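Local atomic coordinates of probable enoyl-CoA hydratase/isomerase (Pseudomonas aeruginosa PAO1, PDB entry 5YLO), a protein that probably acts on unsaturated enoyl-CoA esters as a Delta3,Delta2-enoyl-CoA isomerase of the crotonase family, with a likely part in unsaturated fatty acid metabolism. Residues V19-Q24 with G56-S61; A105-S110 with R125-S130. All blocks are in the same frame, centred on the assembly; numbering follows the deposited sequence.

Contact 1 (V19-Q24 with G56-S61); sequences VLNRPQ and GGSGRS
Ser-58 turns its OG to the side of its own backbone N, with chi1 at -79°, and Val-19 sets CG1 anti to its N, with chi1 at -172°. Together these torsions set Ser-58 OG 3.4 Å from Val-19 CG1. The hydroxyl of Ser-58 donates to Leu-20 O at 2.8 Å from OG, coming in 17° off the carbonyl plane. The carbonyl oxygen of the residue before the serine, Gly-57 O, also meets Val-19 CG1, at 3.5 Å. One backbone bond marks the end of the parallel pairing of strands 15-20 and 52-56: Leu-20 N gives its hydrogen to Gly-56 O at 2.8 Å. The same oxygen takes a CA-H...O contact from Val-19 CA at 3.2 Å. Both strands belong to the mixed sheet of the crotonase fold, and here they run out into loops. Past the strand ends the Ser-58 hydroxyl, not its backbone N, is bonded to Leu-20 O. Ser-58 CB packs against the ring of Pro-23, 3.6 Å from Pro-23 CG. Asn-27, further along the first loop, bonds through ND2 to Ser-58 O and through OD1 to Arg-22 N. The NH2 of Arg-22 makes salt bridges with Asp-30 and Asp-67.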
# COMPACT_ATOMS: atom_id res chain seq x y z
N VAL A 19 14.55 -12.54 23.74
CA VAL A 19 13.92 -13.81 23.39
C VAL A 19 12.82 -14.10 24.40
O VAL A 19 13.08 -14.15 25.61
CB VAL A 19 14.94 -14.96 23.34
CG1 VAL A 19 14.29 -16.22 22.79
CG2 VAL A 19 16.15 -14.56 22.51
N LEU A 20 11.60 -14.27 23.91
CA LEU A 20 10.54 -14.83 24.74
C LEU A 20 10.98 -16.20 25.24
O LEU A 20 11.50 -17.01 24.48
CB LEU A 20 9.24 -14.95 23.94
CG LEU A 20 8.30 -13.74 23.83
CD1 LEU A 20 9.02 -12.49 23.36
CD2 LEU A 20 7.14 -14.06 22.90
N ASN A 21 10.79 -16.45 26.54
CA ASN A 21 11.30 -17.66 27.16
C ASN A 21 10.22 -18.32 28.02
O ASN A 21 10.34 -18.42 29.24
CB ASN A 21 12.55 -17.38 27.99
CG ASN A 21 13.34 -18.64 28.28
OD1 ASN A 21 14.60 -18.46 28.67
ND2 ASN A 21 12.84 -19.75 28.15
N ARG A 22 9.16 -18.78 27.37
CA ARG A 22 8.21 -19.72 27.96
C ARG A 22 7.93 -20.79 26.92
O ARG A 22 6.81 -20.90 26.40
CB ARG A 22 6.93 -19.02 28.41
CG ARG A 22 7.14 -18.07 29.59
CD ARG A 22 5.95 -18.11 30.54
NE ARG A 22 4.74 -17.59 29.91
CZ ARG A 22 3.51 -17.98 30.24
NH1 ARG A 22 3.33 -18.89 31.18
NH2 ARG A 22 2.46 -17.45 29.62
N PRO A 23 8.94 -21.60 26.58
CA PRO A 23 8.77 -22.55 25.47
C PRO A 23 7.70 -23.59 25.72
O PRO A 23 7.08 -24.07 24.76
CB PRO A 23 10.16 -23.19 25.33
CG PRO A 23 11.08 -22.34 26.17
CD PRO A 23 10.24 -21.77 27.25
N GLN A 24 7.45 -23.95 26.98
CA GLN A 24 6.42 -24.93 27.28
C GLN A 24 5.04 -24.40 26.90
O GLN A 24 4.17 -25.17 26.46
CB GLN A 24 6.45 -25.31 28.76
CG GLN A 24 7.71 -26.04 29.18
CD GLN A 24 7.45 -27.02 30.30
OE1 GLN A 24 6.33 -27.49 30.48
NE2 GLN A 24 8.49 -27.34 31.06
N GLY A 56 12.94 -12.60 19.42
CA GLY A 56 12.82 -13.98 19.02
C GLY A 56 12.03 -14.80 20.02
O GLY A 56 11.77 -14.37 21.15
N GLY A 57 11.65 -15.99 19.58
CA GLY A 57 10.99 -16.95 20.44
C GLY A 57 11.92 -18.10 20.81
O GLY A 57 13.00 -18.28 20.25
N SER A 58 11.47 -18.89 21.79
CA SER A 58 12.23 -20.03 22.27
C SER A 58 11.57 -21.32 21.80
O SER A 58 10.34 -21.43 21.78
CB SER A 58 12.35 -20.02 23.79
OG SER A 58 13.35 -19.12 24.22
N GLY A 59 12.40 -22.29 21.43
CA GLY A 59 11.88 -23.59 21.06
C GLY A 59 11.25 -23.58 19.67
O GLY A 59 11.76 -22.96 18.73
N ARG A 60 10.13 -24.27 19.56
CA ARG A 60 9.53 -24.52 18.25
C ARG A 60 8.73 -23.33 17.74
O ARG A 60 8.62 -23.14 16.52
CB ARG A 60 8.63 -25.75 18.32
CG ARG A 60 8.02 -26.18 17.00
CD ARG A 60 6.75 -26.98 17.24
NE ARG A 60 6.89 -27.91 18.36
CZ ARG A 60 7.17 -29.20 18.22
NH1 ARG A 60 7.28 -29.98 19.29
NH2 ARG A 60 7.33 -29.73 17.02
N SER A 61 8.18 -22.51 18.63
CA SER A 61 7.23 -21.48 18.26
C SER A 61 7.74 -20.10 18.65
O SER A 61 8.41 -19.94 19.68
CB SER A 61 5.87 -21.73 18.93
OG SER A 61 5.37 -23.00 18.55

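Contact 2 (A105-S110 with R125-S130); sequences AAVNGS and RIAAAS
This is a buried parallel beta pairing inside the main sheet, between the C-terminal ends of strands 103-107 and 124-128. Three backbone hydrogen bonds hold it. Ile-126 brackets Ala-106: its N bonds to Ala-105 O at 3.0 Å, and its O accepts from Val-107 N at 2.9 Å. The last rung, from Ala-128 N to Val-107 O, measures 3.0 Å. The short strand axes lie 16° apart. Strand 111-112 and helix 114-120 lie in the connection between these neighbouring parallel strands, consistent with the beta-beta-alpha superhelix of the crotonase fold. On one face, Val-107 CB rests on Ala-127 CB at 3.9 Å, and Ala-105 CB meets Arg-125 CG at 3.8 Å. Chi1 of Arg-125 is -87°, with CG opposite the carbonyl carbon, which lays this methylene beside Ala-105 CB. A bend at chi3 follows, and NH1 bonds to the carbonyls of Ala-119 and Cys-122, NE to that of Leu-181. The backbone N of Arg-125 bonds to Glu-159 of a second subunit. Ile-126 lies on the other face, against Leu-191 and Phe-198 of helix 191-204. At the end of strand 124-128, Ala-128 CB approaches Asn-108 O at 3.7 Å. Val-107 is the centre of an inverse gamma turn, closed by a weak bond from Asn-108 N to Ala-106 O.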
# COMPACT_ATOMS: atom_id res chain seq x y z
N ALA A 105 12.41 -9.00 13.85
CA ALA A 105 11.65 -10.10 14.45
C ALA A 105 12.10 -11.40 13.82
O ALA A 105 11.96 -11.59 12.60
CB ALA A 105 10.15 -9.89 14.25
N ALA A 106 12.65 -12.30 14.64
CA ALA A 106 13.11 -13.61 14.19
C ALA A 106 11.99 -14.61 14.44
O ALA A 106 11.87 -15.18 15.52
CB ALA A 106 14.39 -14.01 14.90
N VAL A 107 11.16 -14.82 13.42
CA VAL A 107 10.02 -15.72 13.54
C VAL A 107 10.51 -17.16 13.44
O VAL A 107 10.49 -17.77 12.36
CB VAL A 107 8.96 -15.40 12.47
CG1 VAL A 107 7.70 -16.20 12.72
CG2 VAL A 107 8.65 -13.92 12.46
N ASN A 108 10.96 -17.71 14.57
CA ASN A 108 11.51 -19.06 14.59
C ASN A 108 10.45 -20.13 14.41
O ASN A 108 10.78 -21.24 13.98
CB ASN A 108 12.28 -19.28 15.89
CG ASN A 108 11.47 -18.87 17.11
OD1 ASN A 108 11.31 -17.68 17.38
ND2 ASN A 108 10.96 -19.85 17.84
N GLY A 109 9.20 -19.83 14.73
CA GLY A 109 8.11 -20.79 14.64
C GLY A 109 6.80 -20.08 14.39
O GLY A 109 6.78 -18.97 13.86
N SER A 110 5.71 -20.72 14.79
CA SER A 110 4.39 -20.16 14.51
C SER A 110 4.13 -18.91 15.36
O SER A 110 4.49 -18.85 16.54
CB SER A 110 3.30 -21.19 14.77
OG SER A 110 3.11 -21.42 16.16
N ARG A 125 11.20 -8.61 9.36
CA ARG A 125 10.77 -9.94 9.75
C ARG A 125 11.51 -10.97 8.91
O ARG A 125 11.38 -10.99 7.68
CB ARG A 125 9.25 -10.11 9.59
CG ARG A 125 8.46 -9.68 10.81
CD ARG A 125 7.00 -9.40 10.46
NE ARG A 125 6.88 -8.41 9.39
CZ ARG A 125 7.03 -7.10 9.56
NH1 ARG A 125 7.30 -6.61 10.76
NH2 ARG A 125 6.90 -6.28 8.52
N ILE A 126 12.30 -11.81 9.58
CA ILE A 126 12.94 -12.97 8.96
C ILE A 126 12.33 -14.21 9.60
O ILE A 126 12.35 -14.35 10.83
CB ILE A 126 14.46 -12.94 9.15
CG1 ILE A 126 15.04 -11.63 8.62
CG2 ILE A 126 15.10 -14.13 8.43
CD1 ILE A 126 16.52 -11.47 8.88
N ALA A 127 11.80 -15.10 8.78
CA ALA A 127 11.06 -16.25 9.27
C ALA A 127 11.74 -17.55 8.86
O ALA A 127 12.32 -17.64 7.78
CB ALA A 127 9.62 -16.24 8.75
N ALA A 128 11.66 -18.54 9.74
CA ALA A 128 12.07 -19.89 9.39
C ALA A 128 11.00 -20.54 8.51
O ALA A 128 9.83 -20.15 8.52
CB ALA A 128 12.30 -20.72 10.65
N ALA A 129 11.42 -21.55 7.75
CA ALA A 129 10.49 -22.22 6.85
C ALA A 129 9.36 -22.90 7.60
O ALA A 129 8.24 -23.01 7.09
CB ALA A 129 11.24 -23.23 5.98
N SER A 130 9.62 -23.35 8.83
CA SER A 130 8.59 -24.00 9.63
C SER A 130 7.56 -23.02 10.17
O SER A 130 6.49 -23.46 10.62
CB SER A 130 9.23 -24.76 10.80
OG SER A 130 10.00 -23.88 11.60

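Overall arrangement
From the N terminus, the chain forms strand 15-20, then comes back through helix 31-46 to form strand 52-56, parallel to the first. Contact 1 closes that loop. After helices 68-76 and 85-97 the chain enters strand 103-107. Contact 2 then closes a shorter loop, which holds helix 114-120 and ends in strand 124-128. The two loops follow in series and neither nests nor crosses. The centres of the two contacts are about 12 Å apart in one sheet, where strands 52-56 and 103-107 are neighbours. Asn-108 joins them directly. Its OD1 accepts from Gly-57 N, and its ND2 makes a weak bond to Ser-61 O. The four segments thus span four consecutive parallel strands.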